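Local coordinates for protein 3-dehydroquinate dehydratase (Aquifex aeolicus, PDB 2EGZ) that catalyses the cis-dehydration of 3-dehydroquinate to 3-dehydroshikimate, the third step of the chorismate pathway, through a Schiff-base intermediate, at residues B[36-39]-B[40-43]; B[92-95]-B[96-99]; B[122-125]-B[126-130]; B[210-213]-B[214-218]. All blocks are in the same frame, centred on the assembly; numbering follows the deposited sequence.

Interaction 1: B[36-39]-B[40-43]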
ATOM      1  N   ASP B  36      -4.532  10.745 -22.456  1.00 31.23           N
ATOM      2  CA  ASP B  36      -3.517  10.278 -23.397  1.00 30.23           C
ATOM      3  C   ASP B  36      -2.206  10.169 -22.622  1.00 29.89           C
ATOM      4  O   ASP B  36      -1.765  11.150 -22.024  1.00 29.59           O
ATOM      5  CB  ASP B  36      -3.353  11.296 -24.528  1.00 30.64           C
ATOM      6  CG  ASP B  36      -2.427  10.813 -25.628  1.00 31.81           C
ATOM      7  OD1 ASP B  36      -1.421  10.143 -25.320  1.00 32.79           O
ATOM      8  OD2 ASP B  36      -2.701  11.118 -26.809  1.00 33.84           O
ATOM      9  N   THR B  37      -1.580   8.995 -22.629  1.00 28.90           N
ATOM     10  CA  THR B  37      -0.321   8.830 -21.903  1.00 29.14           C
ATOM     11  C   THR B  37       0.857   8.426 -22.777  1.00 29.03           C
ATOM     12  O   THR B  37       1.864   7.924 -22.277  1.00 29.01           O
ATOM     13  CB  THR B  37      -0.448   7.802 -20.746  1.00 28.48           C
ATOM     14  OG1 THR B  37      -0.796   6.515 -21.270  1.00 28.03           O
ATOM     15  CG2 THR B  37      -1.504   8.253 -19.753  1.00 26.89           C
ATOM     16  N   SER B  38       0.742   8.651 -24.083  1.00 28.38           N
ATOM     17  CA  SER B  38       1.830   8.312 -24.990  1.00 27.50           C
ATOM     18  C   SER B  38       3.062   9.122 -24.599  1.00 27.59           C
ATOM     19  O   SER B  38       2.940  10.244 -24.109  1.00 27.33           O
ATOM     20  CB  SER B  38       1.434   8.619 -26.438  1.00 28.12           C
ATOM     21  OG  SER B  38       1.022   9.968 -26.586  1.00 29.14           O
ATOM     22  N   LEU B  39       4.243   8.554 -24.814  1.00 26.19           N
ATOM     23  CA  LEU B  39       5.485   9.228 -24.463  1.00 27.49           C
ATOM     24  C   LEU B  39       5.627  10.616 -25.079  1.00 28.72           C
ATOM     25  O   LEU B  39       6.203  11.516 -24.465  1.00 26.87           O
ATOM     26  CB  LEU B  39       6.692   8.379 -24.868  1.00 27.70           C
ATOM     27  CG  LEU B  39       6.858   6.991 -24.236  1.00 28.01           C
ATOM     28  CD1 LEU B  39       8.166   6.372 -24.727  1.00 25.95           C
ATOM     29  CD2 LEU B  39       6.857   7.100 -22.715  1.00 28.36           C
ATOM     30  N   ASN B  40       5.104  10.800 -26.287  1.00 27.93           N
ATOM     31  CA  ASN B  40       5.227  12.095 -26.938  1.00 28.01           C
ATOM     32  C   ASN B  40       4.261  13.126 -26.386  1.00 27.54           C
ATOM     33  O   ASN B  40       4.638  14.279 -26.164  1.00 27.68           O
ATOM     34  CB  ASN B  40       5.016  11.971 -28.447  1.00 30.25           C
ATOM     35  CG  ASN B  40       5.302  13.269 -29.170  1.00 31.72           C
ATOM     36  OD1 ASN B  40       6.424  13.770 -29.135  1.00 32.01           O
ATOM     37  ND2 ASN B  40       4.288  13.827 -29.820  1.00 33.87           N
ATOM     38  N   TYR B  41       3.016  12.714 -26.171  1.00 24.83           N
ATOM     39  CA  TYR B  41       2.003  13.614 -25.644  1.00 25.97           C
ATOM     40  C   TYR B  41       2.464  14.202 -24.316  1.00 24.56           C
ATOM     41  O   TYR B  41       2.370  15.407 -24.097  1.00 25.57           O
ATOM     42  CB  TYR B  41       0.685  12.868 -25.432  1.00 26.41           C
ATOM     43  CG  TYR B  41      -0.482  13.763 -25.071  1.00 28.40           C
ATOM     44  CD1 TYR B  41      -1.062  14.605 -26.023  1.00 28.65           C
ATOM     45  CD2 TYR B  41      -1.018  13.756 -23.783  1.00 28.82           C
ATOM     46  CE1 TYR B  41      -2.154  15.412 -25.701  1.00 30.07           C
ATOM     47  CE2 TYR B  41      -2.106  14.561 -23.451  1.00 30.14           C
ATOM     48  CZ  TYR B  41      -2.670  15.384 -24.414  1.00 29.56           C
ATOM     49  OH  TYR B  41      -3.755  16.165 -24.088  1.00 32.44           O
ATOM     50  N   VAL B  42       2.969  13.347 -23.431  1.00 22.36           N
ATOM     51  CA  VAL B  42       3.422  13.807 -22.124  1.00 21.27           C
ATOM     52  C   VAL B  42       4.706  14.622 -22.236  1.00 20.74           C
ATOM     53  O   VAL B  42       4.871  15.624 -21.542  1.00 20.60           O
ATOM     54  CB  VAL B  42       3.641  12.626 -21.156  1.00 19.98           C
ATOM     55  CG1 VAL B  42       3.945  13.156 -19.761  1.00 16.91           C
ATOM     56  CG2 VAL B  42       2.388  11.753 -21.116  1.00 18.58           C
ATOM     57  N   LYS B  43       5.608  14.201 -23.116  1.00 20.97           N
ATOM     58  CA  LYS B  43       6.854  14.929 -23.308  1.00 22.97           C
ATOM     59  C   LYS B  43       6.566  16.369 -23.732  1.00 23.13           C
ATOM     60  O   LYS B  43       7.108  17.312 -23.152  1.00 24.06           O
ATOM     61  CB  LYS B  43       7.720  14.235 -24.364  1.00 23.57           C
ATOM     62  CG  LYS B  43       9.020  14.960 -24.676  1.00 25.84           C
ATOM     63  CD  LYS B  43       9.911  14.143 -25.598  1.00 26.82           C
ATOM     64  CE  LYS B  43      11.107  14.951 -26.079  1.00 27.57           C
ATOM     65  NZ  LYS B  43      10.691  16.073 -26.975  1.00 28.90           N
TER

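Interaction 2: B[92-95]-B[96-99]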
ATOM      1  N   SER B  92       5.332   3.488  -1.691  1.00 19.82           N
ATOM      2  CA  SER B  92       4.766   2.149  -1.803  1.00 21.39           C
ATOM      3  C   SER B  92       5.134   1.421  -3.098  1.00 22.69           C
ATOM      4  O   SER B  92       4.969   0.204  -3.190  1.00 21.48           O
ATOM      5  CB  SER B  92       3.240   2.207  -1.644  1.00 21.43           C
ATOM      6  OG  SER B  92       2.648   3.049  -2.611  1.00 23.84           O
ATOM      7  N   SER B  93       5.630   2.158  -4.092  1.00 23.27           N
ATOM      8  CA  SER B  93       6.048   1.552  -5.361  1.00 24.80           C
ATOM      9  C   SER B  93       7.539   1.244  -5.242  1.00 26.19           C
ATOM     10  O   SER B  93       8.362   1.737  -6.015  1.00 26.72           O
ATOM     11  CB  SER B  93       5.807   2.517  -6.527  1.00 23.84           C
ATOM     12  OG  SER B  93       4.433   2.848  -6.649  1.00 26.08           O
ATOM     13  N   ARG B  94       7.872   0.424  -4.253  1.00 27.81           N
ATOM     14  CA  ARG B  94       9.247   0.045  -3.955  1.00 30.17           C
ATOM     15  C   ARG B  94      10.106  -0.390  -5.136  1.00 30.36           C
ATOM     16  O   ARG B  94      11.294  -0.071  -5.190  1.00 31.77           O
ATOM     17  CB  ARG B  94       9.247  -1.059  -2.898  1.00 32.13           C
ATOM     18  CG  ARG B  94       8.552  -0.672  -1.600  1.00 33.47           C
ATOM     19  CD  ARG B  94       9.414   0.237  -0.739  1.00 36.27           C
ATOM     20  NE  ARG B  94       8.709   0.659   0.469  1.00 37.74           N
ATOM     21  CZ  ARG B  94       9.303   1.167   1.546  1.00 39.50           C
ATOM     22  NH1 ARG B  94      10.622   1.313   1.569  1.00 39.87           N
ATOM     23  NH2 ARG B  94       8.580   1.524   2.602  1.00 39.37           N
ATOM     24  N   GLY B  95       9.509  -1.113  -6.079  1.00 30.77           N
ATOM     25  CA  GLY B  95      10.257  -1.593  -7.231  1.00 30.86           C
ATOM     26  C   GLY B  95      10.808  -0.543  -8.184  1.00 30.29           C
ATOM     27  O   GLY B  95      11.674  -0.847  -9.007  1.00 29.65           O
ATOM     28  N   LEU B  96      10.317   0.689  -8.081  1.00 29.15           N
ATOM     29  CA  LEU B  96      10.770   1.765  -8.961  1.00 27.57           C
ATOM     30  C   LEU B  96      11.670   2.787  -8.273  1.00 27.16           C
ATOM     31  O   LEU B  96      12.319   3.591  -8.939  1.00 28.02           O
ATOM     32  CB  LEU B  96       9.561   2.487  -9.562  1.00 26.24           C
ATOM     33  CG  LEU B  96       8.616   1.644 -10.422  1.00 26.71           C
ATOM     34  CD1 LEU B  96       7.371   2.439 -10.759  1.00 26.95           C
ATOM     35  CD2 LEU B  96       9.334   1.210 -11.690  1.00 26.15           C
ATOM     36  N   LEU B  97      11.722   2.743  -6.944  1.00 27.08           N
ATOM     37  CA  LEU B  97      12.519   3.695  -6.172  1.00 25.36           C
ATOM     38  C   LEU B  97      14.000   3.813  -6.543  1.00 24.96           C
ATOM     39  O   LEU B  97      14.460   4.890  -6.936  1.00 24.19           O
ATOM     40  CB  LEU B  97      12.389   3.390  -4.673  1.00 24.99           C
ATOM     41  CG  LEU B  97      10.986   3.461  -4.055  1.00 23.50           C
ATOM     42  CD1 LEU B  97      11.069   3.128  -2.575  1.00 20.09           C
ATOM     43  CD2 LEU B  97      10.388   4.850  -4.250  1.00 24.19           C
ATOM     44  N   VAL B  98      14.751   2.723  -6.408  1.00 23.17           N
ATOM     45  CA  VAL B  98      16.179   2.755  -6.726  1.00 23.26           C
ATOM     46  C   VAL B  98      16.398   3.192  -8.170  1.00 22.13           C
ATOM     47  O   VAL B  98      17.281   3.995  -8.463  1.00 22.21           O
ATOM     48  CB  VAL B  98      16.834   1.368  -6.517  1.00 23.90           C
ATOM     49  CG1 VAL B  98      18.308   1.423  -6.891  1.00 24.99           C
ATOM     50  CG2 VAL B  98      16.667   0.929  -5.070  1.00 23.39           C
ATOM     51  N   LYS B  99      15.573   2.653  -9.057  1.00 22.86           N
ATOM     52  CA  LYS B  99      15.627   2.951 -10.481  1.00 25.33           C
ATOM     53  C   LYS B  99      15.419   4.442 -10.773  1.00 25.05           C
ATOM     54  O   LYS B  99      16.221   5.064 -11.471  1.00 24.84           O
ATOM     55  CB  LYS B  99      14.566   2.110 -11.196  1.00 26.24           C
ATOM     56  CG  LYS B  99      14.400   2.382 -12.676  1.00 31.18           C
ATOM     57  CD  LYS B  99      13.377   1.422 -13.271  1.00 33.82           C
ATOM     58  CE  LYS B  99      13.002   1.806 -14.690  1.00 35.71           C
ATOM     59  NZ  LYS B  99      14.190   1.888 -15.576  1.00 38.37           N
TER

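Interaction 3: B[122-125]-B[126-130]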
ATOM      1  N   PRO B 122      -1.886   9.083  10.248  1.00 14.07           N
ATOM      2  CA  PRO B 122      -1.333   7.917  10.944  1.00 13.94           C
ATOM      3  C   PRO B 122      -0.497   8.224  12.178  1.00 14.48           C
ATOM      4  O   PRO B 122      -0.057   9.361  12.382  1.00 14.85           O
ATOM      5  CB  PRO B 122      -0.538   7.212   9.847  1.00 14.58           C
ATOM      6  CG  PRO B 122      -0.064   8.353   8.992  1.00 16.84           C
ATOM      7  CD  PRO B 122      -1.287   9.237   8.908  1.00 14.98           C
ATOM      8  N   PRO B 123      -0.290   7.209  13.036  1.00 14.07           N
ATOM      9  CA  PRO B 123       0.494   7.332  14.268  1.00 13.96           C
ATOM     10  C   PRO B 123       1.870   7.916  13.985  1.00 13.08           C
ATOM     11  O   PRO B 123       2.378   7.817  12.872  1.00 12.16           O
ATOM     12  CB  PRO B 123       0.567   5.892  14.767  1.00 15.33           C
ATOM     13  CG  PRO B 123      -0.758   5.350  14.353  1.00 16.49           C
ATOM     14  CD  PRO B 123      -0.887   5.863  12.937  1.00 14.12           C
ATOM     15  N   ASN B 124       2.478   8.512  15.003  1.00 14.24           N
ATOM     16  CA  ASN B 124       3.781   9.134  14.834  1.00 14.79           C
ATOM     17  C   ASN B 124       4.863   8.256  14.234  1.00 13.72           C
ATOM     18  O   ASN B 124       5.616   8.724  13.386  1.00 13.15           O
ATOM     19  CB  ASN B 124       4.270   9.711  16.163  1.00 14.44           C
ATOM     20  CG  ASN B 124       3.321  10.749  16.723  1.00 15.73           C
ATOM     21  OD1 ASN B 124       2.516  11.328  15.989  1.00 15.86           O
ATOM     22  ND2 ASN B 124       3.415  11.000  18.022  1.00 16.35           N
ATOM     23  N   TRP B 125       4.945   6.991  14.647  1.00 14.52           N
ATOM     24  CA  TRP B 125       5.997   6.129  14.119  1.00 15.43           C
ATOM     25  C   TRP B 125       5.905   5.953  12.608  1.00 15.14           C
ATOM     26  O   TRP B 125       6.925   5.781  11.938  1.00 14.01           O
ATOM     27  CB  TRP B 125       6.004   4.758  14.816  1.00 18.25           C
ATOM     28  CG  TRP B 125       4.852   3.869  14.485  1.00 21.00           C
ATOM     29  CD1 TRP B 125       3.658   3.791  15.142  1.00 21.81           C
ATOM     30  CD2 TRP B 125       4.786   2.918  13.415  1.00 24.16           C
ATOM     31  NE1 TRP B 125       2.855   2.843  14.550  1.00 23.58           N
ATOM     32  CE2 TRP B 125       3.523   2.292  13.490  1.00 24.49           C
ATOM     33  CE3 TRP B 125       5.677   2.530  12.405  1.00 25.09           C
ATOM     34  CZ2 TRP B 125       3.122   1.299  12.584  1.00 25.89           C
ATOM     35  CZ3 TRP B 125       5.279   1.541  11.503  1.00 27.32           C
ATOM     36  CH2 TRP B 125       4.011   0.937  11.604  1.00 25.50           C
ATOM     37  N   ILE B 126       4.688   6.000  12.075  1.00 13.88           N
ATOM     38  CA  ILE B 126       4.482   5.876  10.636  1.00 13.81           C
ATOM     39  C   ILE B 126       4.934   7.167   9.954  1.00 14.09           C
ATOM     40  O   ILE B 126       5.587   7.131   8.913  1.00 14.47           O
ATOM     41  CB  ILE B 126       2.997   5.601  10.309  1.00 15.78           C
ATOM     42  CG1 ILE B 126       2.638   4.180  10.755  1.00 15.46           C
ATOM     43  CG2 ILE B 126       2.739   5.778   8.817  1.00 16.12           C
ATOM     44  CD1 ILE B 126       1.203   3.776  10.466  1.00 18.86           C
ATOM     45  N   ILE B 127       4.591   8.308  10.545  1.00 11.47           N
ATOM     46  CA  ILE B 127       5.008   9.589   9.984  1.00 13.32           C
ATOM     47  C   ILE B 127       6.534   9.619   9.886  1.00 12.56           C
ATOM     48  O   ILE B 127       7.099   9.962   8.845  1.00 12.68           O
ATOM     49  CB  ILE B 127       4.543  10.767  10.873  1.00 12.32           C
ATOM     50  CG1 ILE B 127       3.019  10.870  10.824  1.00 12.72           C
ATOM     51  CG2 ILE B 127       5.207  12.071  10.417  1.00 14.45           C
ATOM     52  CD1 ILE B 127       2.425  11.886  11.773  1.00 11.08           C
ATOM     53  N   ARG B 128       7.202   9.241  10.972  1.00 12.76           N
ATOM     54  CA  ARG B 128       8.659   9.239  10.994  1.00 13.88           C
ATOM     55  C   ARG B 128       9.274   8.224  10.035  1.00 14.33           C
ATOM     56  O   ARG B 128      10.300   8.497   9.417  1.00 14.34           O
ATOM     57  CB  ARG B 128       9.173   8.986  12.417  1.00 13.04           C
ATOM     58  CG  ARG B 128       8.905  10.134  13.385  1.00 15.01           C
ATOM     59  CD  ARG B 128       9.630   9.910  14.711  1.00 15.82           C
ATOM     60  NE  ARG B 128       9.056   8.791  15.450  1.00 19.27           N
ATOM     61  CZ  ARG B 128       8.160   8.916  16.423  1.00 17.36           C
ATOM     62  NH1 ARG B 128       7.729  10.116  16.794  1.00 16.63           N
ATOM     63  NH2 ARG B 128       7.686   7.831  17.017  1.00 18.47           N
ATOM     64  N   GLU B 129       8.656   7.054   9.913  1.00 16.65           N
ATOM     65  CA  GLU B 129       9.184   6.034   9.013  1.00 18.11           C
ATOM     66  C   GLU B 129       9.107   6.485   7.560  1.00 17.67           C
ATOM     67  O   GLU B 129      10.031   6.253   6.781  1.00 17.17           O
ATOM     68  CB  GLU B 129       8.426   4.720   9.170  1.00 21.52           C
ATOM     69  CG  GLU B 129       9.000   3.607   8.307  1.00 25.70           C
ATOM     70  CD  GLU B 129       8.271   2.299   8.491  1.00 29.31           C
ATOM     71  OE1 GLU B 129       8.182   1.830   9.645  1.00 31.93           O
ATOM     72  OE2 GLU B 129       7.788   1.741   7.484  1.00 32.41           O
ATOM     73  N   VAL B 130       7.995   7.116   7.193  1.00 16.32           N
ATOM     74  CA  VAL B 130       7.822   7.604   5.829  1.00 14.85           C
ATOM     75  C   VAL B 130       8.916   8.612   5.514  1.00 14.79           C
ATOM     76  O   VAL B 130       9.518   8.580   4.440  1.00 15.84           O
ATOM     77  CB  VAL B 130       6.434   8.275   5.644  1.00 16.44           C
ATOM     78  CG1 VAL B 130       6.375   9.021   4.315  1.00 17.30           C
ATOM     79  CG2 VAL B 130       5.344   7.212   5.696  1.00 16.53           C
TER
HETATM   80  O   HOH W   1       5.822   9.745  19.304  1.00 28.56           O

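Interaction 4: B[210-213]-B[214-218]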
ATOM      1  N   VAL B 210      -0.162  33.001  -3.339  1.00 13.64           N
ATOM      2  CA  VAL B 210       0.915  33.893  -3.748  1.00 13.89           C
ATOM      3  C   VAL B 210       0.963  35.106  -2.823  1.00 14.44           C
ATOM      4  O   VAL B 210       2.030  35.512  -2.356  1.00 13.66           O
ATOM      5  CB  VAL B 210       0.716  34.361  -5.204  1.00 13.31           C
ATOM      6  CG1 VAL B 210       1.662  35.506  -5.525  1.00 15.11           C
ATOM      7  CG2 VAL B 210       0.970  33.191  -6.149  1.00 14.31           C
ATOM      8  N   GLU B 211      -0.201  35.679  -2.549  1.00 15.05           N
ATOM      9  CA  GLU B 211      -0.268  36.841  -1.681  1.00 16.73           C
ATOM     10  C   GLU B 211       0.053  36.477  -0.232  1.00 14.80           C
ATOM     11  O   GLU B 211       0.648  37.276   0.491  1.00 13.53           O
ATOM     12  CB  GLU B 211      -1.649  37.487  -1.766  1.00 20.65           C
ATOM     13  CG  GLU B 211      -1.689  38.893  -1.190  1.00 29.23           C
ATOM     14  CD  GLU B 211      -0.639  39.802  -1.815  1.00 33.82           C
ATOM     15  OE1 GLU B 211      -0.639  39.950  -3.058  1.00 36.83           O
ATOM     16  OE2 GLU B 211       0.187  40.366  -1.062  1.00 37.46           O
ATOM     17  N   LEU B 212      -0.339  35.276   0.190  1.00 13.96           N
ATOM     18  CA  LEU B 212      -0.071  34.833   1.562  1.00 13.14           C
ATOM     19  C   LEU B 212       1.418  34.597   1.770  1.00 12.65           C
ATOM     20  O   LEU B 212       1.966  34.922   2.825  1.00 10.88           O
ATOM     21  CB  LEU B 212      -0.843  33.546   1.876  1.00 13.86           C
ATOM     22  CG  LEU B 212      -2.372  33.653   1.901  1.00 13.88           C
ATOM     23  CD1 LEU B 212      -2.990  32.271   2.024  1.00 14.29           C
ATOM     24  CD2 LEU B 212      -2.803  34.536   3.064  1.00 15.95           C
ATOM     25  N   ARG B 213       2.073  34.028   0.762  1.00 10.58           N
ATOM     26  CA  ARG B 213       3.503  33.763   0.852  1.00 10.89           C
ATOM     27  C   ARG B 213       4.268  35.080   0.981  1.00  9.93           C
ATOM     28  O   ARG B 213       5.252  35.173   1.714  1.00 10.00           O
ATOM     29  CB  ARG B 213       3.996  32.997  -0.385  1.00 10.16           C
ATOM     30  CG  ARG B 213       5.487  32.651  -0.326  1.00 12.81           C
ATOM     31  CD  ARG B 213       5.955  31.910  -1.580  1.00 12.89           C
ATOM     32  NE  ARG B 213       5.655  32.673  -2.791  1.00 13.22           N
ATOM     33  CZ  ARG B 213       5.882  32.238  -4.025  1.00 14.12           C
ATOM     34  NH1 ARG B 213       6.419  31.037  -4.224  1.00 13.13           N
ATOM     35  NH2 ARG B 213       5.550  32.996  -5.062  1.00 12.68           N
ATOM     36  N   LYS B 214       3.804  36.100   0.270  1.00 10.65           N
ATOM     37  CA  LYS B 214       4.449  37.407   0.311  1.00 13.12           C
ATOM     38  C   LYS B 214       4.224  38.068   1.666  1.00 12.29           C
ATOM     39  O   LYS B 214       5.154  38.592   2.273  1.00 11.14           O
ATOM     40  CB  LYS B 214       3.898  38.294  -0.812  1.00 16.14           C
ATOM     41  CG  LYS B 214       4.450  39.708  -0.825  1.00 19.56           C
ATOM     42  CD  LYS B 214       3.902  40.518  -1.997  1.00 23.35           C
ATOM     43  CE  LYS B 214       4.378  39.958  -3.339  1.00 28.07           C
ATOM     44  NZ  LYS B 214       4.032  40.838  -4.503  1.00 29.17           N
ATOM     45  N   LYS B 215       2.985  38.015   2.146  1.00 12.97           N
ATOM     46  CA  LYS B 215       2.626  38.620   3.426  1.00 13.93           C
ATOM     47  C   LYS B 215       3.327  38.007   4.634  1.00 14.05           C
ATOM     48  O   LYS B 215       3.752  38.724   5.540  1.00 14.97           O
ATOM     49  CB  LYS B 215       1.107  38.537   3.637  1.00 16.62           C
ATOM     50  CG  LYS B 215       0.626  39.184   4.930  1.00 20.84           C
ATOM     51  CD  LYS B 215      -0.856  38.918   5.197  1.00 24.77           C
ATOM     52  CE  LYS B 215      -1.766  39.610   4.184  1.00 27.53           C
ATOM     53  NZ  LYS B 215      -3.214  39.404   4.516  1.00 29.59           N
ATOM     54  N   PHE B 216       3.458  36.684   4.646  1.00 13.51           N
ATOM     55  CA  PHE B 216       4.067  35.996   5.780  1.00 12.63           C
ATOM     56  C   PHE B 216       5.559  35.694   5.721  1.00 13.09           C
ATOM     57  O   PHE B 216       6.225  35.648   6.760  1.00 12.03           O
ATOM     58  CB  PHE B 216       3.303  34.698   6.044  1.00 12.97           C
ATOM     59  CG  PHE B 216       1.964  34.913   6.682  1.00 12.32           C
ATOM     60  CD1 PHE B 216       1.862  35.101   8.055  1.00 12.53           C
ATOM     61  CD2 PHE B 216       0.811  34.984   5.907  1.00 12.56           C
ATOM     62  CE1 PHE B 216       0.628  35.362   8.652  1.00 12.81           C
ATOM     63  CE2 PHE B 216      -0.428  35.245   6.494  1.00 13.10           C
ATOM     64  CZ  PHE B 216      -0.520  35.434   7.869  1.00 12.22           C
ATOM     65  N   TYR B 217       6.094  35.492   4.521  1.00 12.74           N
ATOM     66  CA  TYR B 217       7.504  35.153   4.394  1.00 12.89           C
ATOM     67  C   TYR B 217       8.282  36.057   3.447  1.00 15.29           C
ATOM     68  O   TYR B 217       9.474  35.845   3.245  1.00 13.67           O
ATOM     69  CB  TYR B 217       7.648  33.704   3.909  1.00 13.23           C
ATOM     70  CG  TYR B 217       6.832  32.695   4.689  1.00 12.80           C
ATOM     71  CD1 TYR B 217       6.973  32.575   6.071  1.00 12.39           C
ATOM     72  CD2 TYR B 217       5.935  31.842   4.039  1.00 13.72           C
ATOM     73  CE1 TYR B 217       6.240  31.625   6.793  1.00 12.25           C
ATOM     74  CE2 TYR B 217       5.200  30.892   4.748  1.00 10.88           C
ATOM     75  CZ  TYR B 217       5.359  30.789   6.123  1.00 12.61           C
ATOM     76  OH  TYR B 217       4.643  29.843   6.828  1.00 10.73           O
ATOM     77  N   ARG B 218       7.621  37.064   2.879  1.00 16.84           N
ATOM     78  CA  ARG B 218       8.281  37.951   1.924  1.00 21.56           C
ATOM     79  C   ARG B 218       8.896  37.065   0.850  1.00 22.99           C
ATOM     80  O   ARG B 218       9.960  37.360   0.304  1.00 23.86           O
ATOM     81  CB  ARG B 218       9.354  38.811   2.610  1.00 23.13           C
ATOM     82  CG  ARG B 218       8.792  40.104   3.173  1.00 29.78           C
ATOM     83  CD  ARG B 218       9.857  41.006   3.790  1.00 33.47           C
ATOM     84  NE  ARG B 218      10.445  40.425   4.993  1.00 35.75           N
ATOM     85  CZ  ARG B 218      10.965  41.138   5.985  1.00 36.82           C
ATOM     86  NH1 ARG B 218      10.971  42.464   5.919  1.00 38.36           N
ATOM     87  NH2 ARG B 218      11.480  40.526   7.044  1.00 37.50           N
TER

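Interaction 1: B[36-39]-B[40-43]
Asp36 lies stacked on the ring of Tyr41 where an Asx turn runs into the serine N-cap of helix 39-51, on the surface of the TIM barrel. Asp36 CB makes a CH-pi contact over one ring face, 3.7 Å from the Tyr41 centroid and offset toward the rim. With CG anti to the backbone N (chi1 -174°), the carboxylate lies over the base of the ring, its plane 13° from the ring plane, and Asp36 CG comes 3.6 Å from Tyr41 CG. At the tip, Asp36 OD2 hangs 3.9 Å from Tyr41 CD1. Asp36 OD1 is gripped twice: by Ser38 N at 2.9 Å, the bond that closes the Asx turn, and by Ser38 OG at 2.8 Å, which donates on the syn side. The capping hydroxyl in turn accepts a weak bond from Tyr41 N. With an alanine here, Ser38 OG would probably lose the acceptor that fixes its rotation, and one face of the tyrosine its carboxylate cover. Beyond this stack Tyr41 OH bonds Asp9, and Lys45 makes a cation-pi contact with the ring. Asp36 O, 3.2 Å from Tyr41 CD2, is buried with no hydrogen-bond partner in the model.

Interaction 2: B[92-95]-B[96-99]
Leu96 N donates to Ser93 O at 3.0 Å, a nearly straight bond (166°). It belongs to the first turn of helix 94-107, the helix of the beta-alpha-beta unit between strands 86-90 and 110-117. The start of this helix is loosely bonded: the next link, Leu97 N to Arg94 O, is weak at 3.3 Å, and just before it Ser93 is the centre of an inverse gamma turn.

Side-chain packing here centres on Leu97. Its CG is anti to the carbonyl carbon (chi1 -60°), which turns the isobutyl group back along the helix toward the preceding turn, and Leu97 CD1 comes 3.8 Å from Arg94 CD. The arginine chain is bent at chi2 (-77°), bringing its aliphatic part across the leucine tip, while the charged end reaches on to a salt bridge between NH1 and Glu133. Ile89, Leu91 and Tyr137 pack round the same leucine, which is buried. Cutting the leucine back to an alanine is likely to open a gap among these side chains and leave the methylenes of Arg94 without their apolar partner.

Leu96 also rests on Ile89, and on Glu74 of helix 73-80, with its CB 3.8 Å from Ser93 O. Ser93 OG bonds Glu90 at the end of the preceding strand; the serine side chain is about 8 Å from that of Arg61, which binds 3-dehydroquinate. Leu97 CG lies 3.7 Å from Ser93 O, the same oxygen that accepts Leu96 N.

Interaction 3: B[122-125]-B[126-130]
Ile126 presses its CG1 squarely onto the indole of Trp125, 3.4 Å from the centroid of the six-membered ring and only 10° off the ring normal. This is the tight part of the contact, a close CH-pi stack between neighbours in sequence. It arises because Trp125 CG stands between its backbone N and carbonyl carbon (chi1 70°), which folds the indole forward over the following residue. Pro122, before the helix, covers the other branch of the isoleucine: Ile126 CG2 meets Pro122 CB at 3.7 Å, the side chains crossing at about a right angle. Ile126 CD1, at the end of the CG1 branch, runs beside Pro123 CD at 3.9 Å. Ser35 of the second subunit packs on both prolines and on Ile126, and Arg68 of that subunit on Trp125, so the stack is part of the dimer contact.

Pro123 is the N-cap of helix 124-136, which links strands 110-117 and 140-146 in a beta-alpha-beta unit of the TIM barrel. Pro123 O accepts from Ile127 N, with a weak second bond from Ile126 N.

Round the helix the contact is looser and water-mediated. The Arg128 chain bends at chi3 (-69°) and lays one guanidinium face over Asn124 O. The two polar ends are bridged by a water that accepts from Asn124 ND2 at 3.0 Å and from Arg128 NH1 at 3.2 Å; Arg155 and Gln162 bond Asn124 OD1 and Arg128 NH1 as well. On the exposed side Glu129 extends alongside the tryptophan, its OE1 in the ring plane at the edge, 3.5 Å from Trp125 CZ3.

Interaction 4: B[210-213]-B[214-218]
Val210 accepts the N-H of Lys214 on its carbonyl oxygen, the first of five successive i to i+4 bonds that run through this piece of helix. At Glu211 the backbone O takes Lys215 N, and the side chain, bent at chi2 (54°), brings its carboxylate across the aliphatic part of Lys214, with OE2 3.8 Å from Lys214 CD. Opposite charges are near but do not meet: Glu211 OE1 is 5.0 Å from Lys214 NZ, a distance that would give at most a mild attraction. Leu212 meets Phe216 in two ways. Leu212 O accepts Phe216 N at 2.9 Å and also lies in the plane of the Phe216 ring at its edge, 3.3 Å from CD2. Leu212 CD2 approaches Phe216 CE2 to 4.2 Å. Both side chains also rest on Leu181 of helix 179-182. Arg213 O receives Tyr217 N at 2.9 Å. The arginine's own tip turns away to a salt bridge with Asp25 and a hydrogen bond to Met1 O; Tyr217 OH bonds Leu181 O. Arg218, whose N gives the fifth bond, to Lys214 O, then leaves the helical path with a positive phi of 53°. This is the C-terminal end of helix 206-217, the last helix of the TIM barrel, packed against the first strand, 2-7.

How the interactions relate
All four contacts are local and follow one another along the chain; none nests in or crosses another. Interaction 1 closes the loop after strand 26-30 at the start of helix 39-51, interaction 2 the turn from strand 86-90 into helix 94-107, and interaction 3 the entry from strand 110-117 into helix 124-136, where it also meets the second subunit. Interaction 4 instead ends the last helix, 206-217. Interactions 2 and 3 come nearest, about 5 Å between closest atoms, and a salt bridge joins their two helices. Interactions 1 and 3 lie on opposite sides of the chain's centre, as do interactions 2 and 4.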